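PDB 4MBU: similar to N-acetyltransferase from Staphylococcus aureus subsp. aureus, which probably transfers an acetyl group from acetyl-coenzyme A to an amine acceptor, as a member of the GNAT (Gcn5-related N-acetyltransferase) family. Local coordinates for residues A[56-70]-A[96-110]. Residues are numbered along the deposited sequence; the frame is centred on the assembly and turned at random.
Sequences FVFEENGSVLGFATF and KGIASQLLQRLIVEA
Arg-105 lies over one face of the Phe-56 ring, its CG 3.7 Å from the ring centroid and 2° off the normal, a CH-pi contact; Leu-106 CD2 and Glu-109 CG meet the same ring at its edge. A bend about CB-CG of the arginine (chi2 66°) sets one guanidinium face against Phe-56 CZ, with the two planes tilted rather than stacked. In the guanidinium plane, NH1 and NH2 both reach Glu-109 OE1, the NH1 bond being the shorter at 2.8 Å. Two turns earlier on the helix, Ile-98 CG1 sits over the face of the Phe-58 ring, 3.7 Å from the centroid, and Gln-101 OE1 approaches the edge of that ring at CE1 (3.8 Å). Leu-102 and Leu-106 pack on Ala-68, whose CB is 3.9 Å from Leu-102 CB, and Leu-106 CD2 lies near both Phe-56 and Phe-70. A classic beta bulge sets Leu-65 and Gly-66 opposite Phe-58, whose O accepts from both backbone nitrogens. Helix 98-112 thus packs along one face of the 55-60/63-72 hairpin of the GNAT sheet, its 98-110 part 27° from strand 63-70, while helix 13-26 touches Val-57 and Phe-67, which point away from helix 98-112. The chemistry implies an apolar centre with the Arg-105/Glu-109 ion pair beside Phe-56, the Glu-109 carboxylate probably helping to fix the guanidinium over that ring.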
loop_
_atom_site.group_PDB
_atom_site.type_symbol
_atom_site.label_atom_id
_atom_site.label_comp_id
_atom_site.label_asym_id
_atom_site.label_seq_id
_atom_site.Cartn_x
_atom_site.Cartn_y
_atom_site.Cartn_z
ATOM N N PHE A 56 -4.990 -2.684 28.014
ATOM C CA PHE A 56 -5.122 -1.312 28.475
ATOM C C PHE A 56 -6.485 -0.791 28.068
ATOM O O PHE A 56 -7.017 -1.179 27.034
ATOM C CB PHE A 56 -4.021 -0.434 27.875
ATOM C CG PHE A 56 -2.635 -0.882 28.238
ATOM C CD1 PHE A 56 -2.164 -0.734 29.540
ATOM C CD2 PHE A 56 -1.804 -1.450 27.281
ATOM C CE1 PHE A 56 -0.886 -1.143 29.878
ATOM C CE2 PHE A 56 -0.527 -1.869 27.612
ATOM C CZ PHE A 56 -0.065 -1.712 28.913
ATOM N N VAL A 57 -7.054 0.067 28.902
ATOM C CA VAL A 57 -8.264 0.791 28.562
ATOM C C VAL A 57 -8.001 2.288 28.655
ATOM O O VAL A 57 -7.188 2.758 29.472
ATOM C CB VAL A 57 -9.471 0.416 29.465
ATOM C CG1 VAL A 57 -9.852 -1.043 29.275
ATOM C CG2 VAL A 57 -9.163 0.708 30.930
ATOM N N PHE A 58 -8.678 3.017 27.778
ATOM C CA PHE A 58 -8.812 4.452 27.880
ATOM C C PHE A 58 -10.163 4.686 28.506
ATOM O O PHE A 58 -11.225 4.276 27.943
ATOM C CB PHE A 58 -8.785 5.113 26.509
ATOM C CG PHE A 58 -8.942 6.597 26.562
ATOM C CD1 PHE A 58 -7.830 7.421 26.538
ATOM C CD2 PHE A 58 -10.201 7.173 26.640
ATOM C CE1 PHE A 58 -7.970 8.791 26.592
ATOM C CE2 PHE A 58 -10.351 8.545 26.697
ATOM C CZ PHE A 58 -9.231 9.357 26.671
ATOM N N GLU A 59 -10.100 5.358 29.656
ATOM C CA GLU A 59 -11.253 5.675 30.484
ATOM C C GLU A 59 -11.376 7.190 30.638
ATOM O O GLU A 59 -10.386 7.882 30.901
ATOM C CB GLU A 59 -11.099 5.008 31.855
ATOM C CG GLU A 59 -12.189 5.343 32.863
ATOM C CD GLU A 59 -11.955 4.690 34.223
ATOM O OE1 GLU A 59 -11.079 5.165 34.973
ATOM O OE2 GLU A 59 -12.642 3.696 34.542
ATOM N N GLU A 60 -12.591 7.702 30.454
ATOM C CA GLU A 60 -12.856 9.133 30.620
ATOM C C GLU A 60 -14.224 9.375 31.255
ATOM O O GLU A 60 -15.223 8.808 30.809
ATOM C CB GLU A 60 -12.776 9.859 29.279
ATOM C CG GLU A 60 -13.009 11.355 29.363
ATOM C CD GLU A 60 -12.924 12.029 28.003
ATOM O OE1 GLU A 60 -11.865 12.614 27.692
ATOM O OE2 GLU A 60 -13.918 11.971 27.245
ATOM N N ASN A 61 -14.258 10.212 32.291
ATOM C CA ASN A 61 -15.495 10.499 33.022
ATOM C C ASN A 61 -16.208 9.233 33.471
ATOM O O ASN A 61 -17.435 9.125 33.358
ATOM C CB ASN A 61 -16.435 11.378 32.189
ATOM C CG ASN A 61 -15.851 12.753 31.915
ATOM O OD1 ASN A 61 -15.144 13.317 32.754
ATOM N ND2 ASN A 61 -16.132 13.294 30.731
ATOM N N GLY A 62 -15.422 8.268 33.945
ATOM C CA GLY A 62 -15.961 7.048 34.510
ATOM C C GLY A 62 -16.343 6.022 33.460
ATOM O O GLY A 62 -16.851 4.952 33.795
ATOM N N SER A 63 -16.096 6.342 32.192
ATOM C CA SER A 63 -16.485 5.460 31.095
ATOM C C SER A 63 -15.300 4.943 30.280
ATOM O O SER A 63 -14.450 5.716 29.834
ATOM C CB SER A 63 -17.491 6.160 30.177
ATOM O OG SER A 63 -18.764 6.248 30.796
ATOM N N VAL A 64 -15.263 3.626 30.086
ATOM C CA VAL A 64 -14.285 2.992 29.210
ATOM C C VAL A 64 -14.636 3.262 27.738
ATOM O O VAL A 64 -15.619 2.727 27.212
ATOM C CB VAL A 64 -14.211 1.469 29.464
ATOM C CG1 VAL A 64 -13.375 0.765 28.384
ATOM C CG2 VAL A 64 -13.650 1.181 30.858
ATOM N N LEU A 65 -13.825 4.085 27.078
ATOM C CA LEU A 65 -14.098 4.479 25.696
ATOM C C LEU A 65 -13.200 3.747 24.716
ATOM O O LEU A 65 -13.381 3.857 23.496
ATOM C CB LEU A 65 -13.933 5.992 25.512
ATOM C CG LEU A 65 -14.796 6.866 26.435
ATOM C CD1 LEU A 65 -14.618 8.347 26.115
ATOM C CD2 LEU A 65 -16.271 6.475 26.359
ATOM N N GLY A 66 -12.206 3.025 25.225
ATOM C CA GLY A 66 -11.415 2.228 24.297
ATOM C C GLY A 66 -10.585 1.182 24.996
ATOM O O GLY A 66 -10.353 1.294 26.201
ATOM N N PHE A 67 -10.141 0.166 24.258
ATOM C CA PHE A 67 -9.221 -0.821 24.831
ATOM C C PHE A 67 -8.233 -1.334 23.796
ATOM O O PHE A 67 -8.425 -1.128 22.602
ATOM C CB PHE A 67 -9.966 -1.963 25.535
ATOM C CG PHE A 67 -10.495 -3.021 24.614
ATOM C CD1 PHE A 67 -11.726 -2.864 23.986
ATOM C CD2 PHE A 67 -9.780 -4.202 24.411
ATOM C CE1 PHE A 67 -12.227 -3.865 23.138
ATOM C CE2 PHE A 67 -10.274 -5.202 23.576
ATOM C CZ PHE A 67 -11.495 -5.033 22.934
ATOM N N ALA A 68 -7.160 -1.967 24.268
ATOM C CA ALA A 68 -6.062 -2.392 23.399
ATOM C C ALA A 68 -5.243 -3.487 24.044
ATOM O O ALA A 68 -5.060 -3.513 25.261
ATOM C CB ALA A 68 -5.168 -1.220 23.059
ATOM N N THR A 69 -4.728 -4.392 23.220
ATOM C CA THR A 69 -3.941 -5.480 23.757
ATOM C C THR A 69 -2.920 -5.981 22.741
ATOM O O THR A 69 -2.991 -5.640 21.558
ATOM C CB THR A 69 -4.860 -6.644 24.231
ATOM O OG1 THR A 69 -4.072 -7.648 24.882
ATOM C CG2 THR A 69 -5.594 -7.275 23.050
ATOM N N PHE A 70 -1.944 -6.760 23.202
ATOM C CA PHE A 70 -1.136 -7.521 22.250
ATOM C C PHE A 70 -0.940 -8.969 22.682
ATOM O O PHE A 70 -1.203 -9.321 23.836
ATOM C CB PHE A 70 0.177 -6.812 21.856
ATOM C CG PHE A 70 1.210 -6.687 22.969
ATOM C CD1 PHE A 70 1.665 -5.436 23.361
ATOM C CD2 PHE A 70 1.767 -7.812 23.573
ATOM C CE1 PHE A 70 2.638 -5.311 24.348
ATOM C CE2 PHE A 70 2.728 -7.688 24.577
ATOM C CZ PHE A 70 3.165 -6.440 24.959
ATOM N N LYS A 96 -10.956 11.618 19.037
ATOM C CA LYS A 96 -10.423 12.165 20.282
ATOM C C LYS A 96 -8.951 11.799 20.525
ATOM O O LYS A 96 -8.383 12.160 21.559
ATOM C CB LYS A 96 -11.280 11.706 21.464
ATOM C CG LYS A 96 -12.757 12.021 21.306
ATOM C CD LYS A 96 -13.527 11.733 22.586
ATOM C CE LYS A 96 -12.996 12.583 23.723
ATOM N NZ LYS A 96 -13.898 12.567 24.899
ATOM N N GLY A 97 -8.341 11.087 19.580
ATOM C CA GLY A 97 -6.957 10.656 19.734
ATOM C C GLY A 97 -6.787 9.494 20.705
ATOM O O GLY A 97 -5.693 9.263 21.238
ATOM N N ILE A 98 -7.863 8.740 20.913
ATOM C CA ILE A 98 -7.836 7.608 21.843
ATOM C C ILE A 98 -7.027 6.427 21.281
ATOM O O ILE A 98 -6.232 5.804 21.999
ATOM C CB ILE A 98 -9.265 7.169 22.201
ATOM C CG1 ILE A 98 -9.949 8.261 23.027
ATOM C CG2 ILE A 98 -9.259 5.868 22.999
ATOM C CD1 ILE A 98 -11.441 8.071 23.118
ATOM N N ALA A 99 -7.227 6.127 19.999
ATOM C CA ALA A 99 -6.453 5.079 19.333
ATOM C C ALA A 99 -4.966 5.382 19.416
ATOM O O ALA A 99 -4.172 4.514 19.761
ATOM C CB ALA A 99 -6.892 4.930 17.876
ATOM N N SER A 100 -4.595 6.622 19.115
ATOM C CA SER A 100 -3.201 7.055 19.182
ATOM C C SER A 100 -2.570 6.867 20.570
ATOM O O SER A 100 -1.442 6.364 20.696
ATOM C CB SER A 100 -3.107 8.519 18.739
ATOM O OG SER A 100 -1.789 9.008 18.858
ATOM N N GLN A 101 -3.293 7.258 21.617
ATOM C CA GLN A 101 -2.790 7.100 22.984
ATOM C C GLN A 101 -2.641 5.627 23.378
ATOM O O GLN A 101 -1.668 5.233 24.061
ATOM C CB GLN A 101 -3.693 7.841 23.981
ATOM C CG GLN A 101 -3.627 9.372 23.863
ATOM C CD GLN A 101 -4.436 10.081 24.946
ATOM O OE1 GLN A 101 -4.293 9.802 26.139
ATOM N NE2 GLN A 101 -5.302 10.987 24.527
ATOM N N LEU A 102 -3.605 4.815 22.945
ATOM C CA LEU A 102 -3.526 3.381 23.195
ATOM C C LEU A 102 -2.320 2.763 22.481
ATOM O O LEU A 102 -1.560 2.018 23.085
ATOM C CB LEU A 102 -4.835 2.683 22.810
ATOM C CG LEU A 102 -5.951 2.931 23.830
ATOM C CD1 LEU A 102 -7.286 2.528 23.285
ATOM C CD2 LEU A 102 -5.665 2.159 25.099
ATOM N N LEU A 103 -2.128 3.095 21.207
ATOM C CA LEU A 103 -1.006 2.553 20.445
ATOM C C LEU A 103 0.312 2.956 21.084
ATOM O O LEU A 103 1.229 2.146 21.209
ATOM C CB LEU A 103 -1.049 3.035 18.990
ATOM C CG LEU A 103 0.130 2.573 18.139
ATOM C CD1 LEU A 103 0.331 1.059 18.243
ATOM C CD2 LEU A 103 -0.087 2.980 16.683
ATOM N N GLN A 104 0.401 4.215 21.482
ATOM C CA GLN A 104 1.598 4.710 22.164
ATOM C C GLN A 104 1.900 3.849 23.392
ATOM O O GLN A 104 3.043 3.395 23.598
ATOM C CB GLN A 104 1.376 6.172 22.558
ATOM C CG GLN A 104 2.529 6.824 23.282
ATOM C CD GLN A 104 2.221 8.265 23.647
ATOM O OE1 GLN A 104 1.066 8.620 23.908
ATOM N NE2 GLN A 104 3.249 9.106 23.660
ATOM N N ARG A 105 0.866 3.593 24.193
ATOM C CA ARG A 105 1.050 2.786 25.400
ATOM C C ARG A 105 1.457 1.338 25.082
ATOM O O ARG A 105 2.347 0.769 25.731
ATOM C CB ARG A 105 -0.219 2.841 26.262
ATOM C CG ARG A 105 -0.122 2.094 27.582
ATOM C CD ARG A 105 0.898 2.732 28.528
ATOM N NE ARG A 105 1.014 1.975 29.774
ATOM C CZ ARG A 105 1.827 0.933 29.945
ATOM N NH1 ARG A 105 2.604 0.517 28.948
ATOM N NH2 ARG A 105 1.860 0.298 31.114
ATOM N N LEU A 106 0.829 0.761 24.060
ATOM C CA LEU A 106 1.198 -0.575 23.578
ATOM C C LEU A 106 2.664 -0.633 23.196
ATOM O O LEU A 106 3.369 -1.567 23.575
ATOM C CB LEU A 106 0.359 -0.983 22.360
ATOM C CG LEU A 106 -1.106 -1.345 22.598
ATOM C CD1 LEU A 106 -1.826 -1.576 21.249
ATOM C CD2 LEU A 106 -1.217 -2.574 23.499
ATOM N N ILE A 107 3.120 0.361 22.435
ATOM C CA ILE A 107 4.514 0.398 21.999
ATOM C C ILE A 107 5.461 0.489 23.197
ATOM O O ILE A 107 6.441 -0.253 23.259
ATOM C CB ILE A 107 4.797 1.551 21.002
ATOM C CG1 ILE A 107 4.032 1.333 19.699
ATOM C CG2 ILE A 107 6.285 1.627 20.675
ATOM C CD1 ILE A 107 4.231 2.452 18.702
ATOM N N VAL A 108 5.177 1.379 24.149
ATOM C CA VAL A 108 6.061 1.453 25.322
ATOM C C VAL A 108 6.114 0.111 26.074
ATOM O O VAL A 108 7.189 -0.332 26.512
ATOM C CB VAL A 108 5.762 2.656 26.293
ATOM C CG1 VAL A 108 5.550 3.967 25.521
ATOM C CG2 VAL A 108 4.581 2.371 27.205
ATOM N N GLU A 109 4.968 -0.555 26.196
ATOM C CA GLU A 109 4.955 -1.850 26.875
ATOM C C GLU A 109 5.743 -2.905 26.091
ATOM O O GLU A 109 6.482 -3.706 26.675
ATOM C CB GLU A 109 3.517 -2.322 27.093
ATOM C CG GLU A 109 3.385 -3.492 28.048
ATOM C CD GLU A 109 3.590 -3.092 29.506
ATOM O OE1 GLU A 109 3.824 -1.892 29.784
ATOM O OE2 GLU A 109 3.510 -3.984 30.380
ATOM N N ALA A 110 5.589 -2.893 24.768
ATOM C CA ALA A 110 6.278 -3.837 23.885
ATOM C C ALA A 110 7.788 -3.687 23.985
ATOM O O ALA A 110 8.523 -4.685 24.029
ATOM C CB ALA A 110 5.830 -3.634 22.446
#